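Local structure of Ice-binding protein (Flavobacteriaceae bacterium, 5UYT) at residues V222-F227 against T263-P268. The protein probably binds to ice crystals and limits their growth, acting as a bacterial antifreeze protein built on right-handed beta-helices. Numbering follows the deposited sequence.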
loop_
_atom_site.group_PDB
_atom_site.type_symbol
_atom_site.label_atom_id
_atom_site.label_comp_id
_atom_site.label_asym_id
_atom_site.label_seq_id
_atom_site.Cartn_x
_atom_site.Cartn_y
_atom_site.Cartn_z
ATOM N N VAL A 222 9.490 4.024 24.481
ATOM C CA VAL A 222 10.465 3.697 23.414
ATOM C C VAL A 222 11.565 2.723 23.906
ATOM O O VAL A 222 12.150 1.973 23.108
ATOM C CB VAL A 222 11.147 4.959 22.791
ATOM C CG1 VAL A 222 12.255 5.499 23.670
ATOM C CG2 VAL A 222 11.679 4.646 21.392
ATOM N N CYS A 223 11.802 2.705 25.220
ATOM C CA CYS A 223 12.793 1.797 25.809
ATOM C C CYS A 223 12.256 0.426 26.148
ATOM O O CYS A 223 13.037 -0.425 26.571
ATOM C CB CYS A 223 13.427 2.419 27.071
ATOM S SG CYS A 223 14.410 3.884 26.657
ATOM N N TYR A 224 10.951 0.209 25.967
ATOM C CA TYR A 224 10.377 -1.113 26.235
ATOM C C TYR A 224 10.086 -1.838 24.934
ATOM O O TYR A 224 9.788 -1.207 23.922
ATOM C CB TYR A 224 9.077 -0.975 27.022
ATOM C CG TYR A 224 9.247 -0.767 28.503
ATOM C CD1 TYR A 224 9.068 -1.831 29.395
ATOM C CD2 TYR A 224 9.551 0.493 29.023
ATOM C CE1 TYR A 224 9.224 -1.632 30.757
ATOM C CE2 TYR A 224 9.702 0.701 30.384
ATOM C CZ TYR A 224 9.519 -0.374 31.242
ATOM O OH TYR A 224 9.635 -0.189 32.583
ATOM N N THR A 225 10.119 -3.159 24.989
ATOM C CA THR A 225 9.816 -3.975 23.859
ATOM C C THR A 225 8.535 -4.770 24.088
ATOM O O THR A 225 7.804 -5.030 23.130
ATOM C CB THR A 225 11.015 -4.886 23.561
ATOM O OG1 THR A 225 12.162 -4.048 23.356
ATOM C CG2 THR A 225 10.779 -5.753 22.314
ATOM N N ILE A 226 8.303 -5.238 25.320
ATOM C CA ILE A 226 7.074 -5.964 25.668
ATOM C C ILE A 226 6.587 -5.322 26.964
ATOM O O ILE A 226 7.322 -5.339 27.979
ATOM C CB ILE A 226 7.337 -7.467 25.930
ATOM C CG1 ILE A 226 8.069 -8.108 24.744
ATOM C CG2 ILE A 226 6.036 -8.205 26.249
ATOM C CD1 ILE A 226 7.238 -8.290 23.492
ATOM N N PHE A 227 5.399 -4.744 26.934
ATOM C CA PHE A 227 4.932 -3.976 28.093
ATOM C C PHE A 227 3.423 -3.985 28.211
ATOM O O PHE A 227 2.721 -3.770 27.212
ATOM C CB PHE A 227 5.454 -2.526 28.027
ATOM C CG PHE A 227 4.926 -1.651 29.138
ATOM C CD1 PHE A 227 5.480 -1.719 30.410
ATOM C CD2 PHE A 227 3.853 -0.775 28.929
ATOM C CE1 PHE A 227 4.989 -0.912 31.455
ATOM C CE2 PHE A 227 3.356 0.022 29.976
ATOM C CZ PHE A 227 3.932 -0.050 31.240
ATOM N N THR A 263 16.350 -4.338 30.710
ATOM C CA THR A 263 15.983 -4.625 32.103
ATOM C C THR A 263 14.643 -5.301 32.186
ATOM O O THR A 263 13.669 -4.803 31.596
ATOM C CB THR A 263 15.937 -3.318 32.917
ATOM O OG1 THR A 263 17.254 -2.750 32.916
ATOM C CG2 THR A 263 15.516 -3.585 34.393
ATOM N N ILE A 264 14.588 -6.401 32.950
ATOM C CA ILE A 264 13.276 -7.015 33.268
ATOM C C ILE A 264 12.770 -6.342 34.532
ATOM O O ILE A 264 13.481 -6.356 35.568
ATOM C CB ILE A 264 13.411 -8.527 33.552
ATOM C CG1 ILE A 264 13.920 -9.281 32.311
ATOM C CG2 ILE A 264 12.099 -9.128 34.092
ATOM C CD1 ILE A 264 14.534 -10.652 32.672
ATOM N N HIS A 265 11.580 -5.742 34.470
ATOM C CA HIS A 265 10.967 -5.148 35.642
ATOM C C HIS A 265 10.049 -6.217 36.203
ATOM O O HIS A 265 8.922 -6.394 35.695
ATOM C CB HIS A 265 10.228 -3.862 35.255
ATOM C CG HIS A 265 11.121 -2.856 34.589
ATOM N ND1 HIS A 265 11.623 -1.753 35.255
ATOM C CD2 HIS A 265 11.640 -2.815 33.336
ATOM C CE1 HIS A 265 12.391 -1.056 34.429
ATOM N NE2 HIS A 265 12.425 -1.686 33.260
ATOM N N SER A 266 10.527 -6.957 37.212
ATOM C CA SER A 266 9.768 -8.145 37.718
ATOM C C SER A 266 8.442 -7.757 38.371
ATOM O O SER A 266 7.505 -8.548 38.441
ATOM C CB SER A 266 10.590 -8.924 38.757
ATOM O OG SER A 266 11.698 -9.499 38.082
ATOM N N ASN A 267 8.394 -6.543 38.906
ATOM C CA ASN A 267 7.120 -6.005 39.350
ATOM C C ASN A 267 7.081 -4.520 39.043
ATOM O O ASN A 267 8.071 -3.961 38.571
ATOM C CB ASN A 267 6.940 -6.248 40.823
ATOM C CG ASN A 267 8.232 -6.258 41.522
ATOM O OD1 ASN A 267 8.837 -5.198 41.709
ATOM N ND2 ASN A 267 8.730 -7.456 41.832
ATOM N N PRO A 268 5.938 -3.886 39.289
ATOM C CA PRO A 268 5.792 -2.487 38.876
ATOM C C PRO A 268 6.783 -1.594 39.640
ATOM O O PRO A 268 7.113 -1.864 40.817
ATOM C CB PRO A 268 4.342 -2.152 39.256
ATOM C CG PRO A 268 3.638 -3.498 39.277
ATOM C CD PRO A 268 4.670 -4.491 39.737
#
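Tyr224 and His265 make this contact alone, and it is the hydroxyl end of the tyrosine that lies against the histidine. Tyr224 OH sits over the centre of the imidazole, 3.2 Å above its plane. The two ring planes are tilted by 30°, but they are slid apart, with centroids 5.2 Å from each other. Overlap is therefore slight: Tyr224 CE1 lies 3.7 Å from His265 CD2. The side chains cross at about a right angle. Both have CG anti to the carbonyl carbon, and for Tyr224 (chi1 -81°) this carries the ring across to the histidine. Thr263 CG2 covers the other imidazole face near its rim. Both imidazole nitrogens have carboxylate partners, ND1 with Asp269 and NE2 with Asp244, which fix the rotation of the ring. Tyr224 OH is hydrogen-bonded to Ser271 OG. An alanine in place of His265 would probably leave both aspartates without this partner and the tyrosine hydroxyl without the ring beneath it. The contact is buried between the beta-helix and helix 270-288, which runs alongside it. Strand 244-247 runs between strands 224-228 and 264-265, pairing in parallel with each, and helix 270-288 packs against Tyr224 through Thr272 and Ala275.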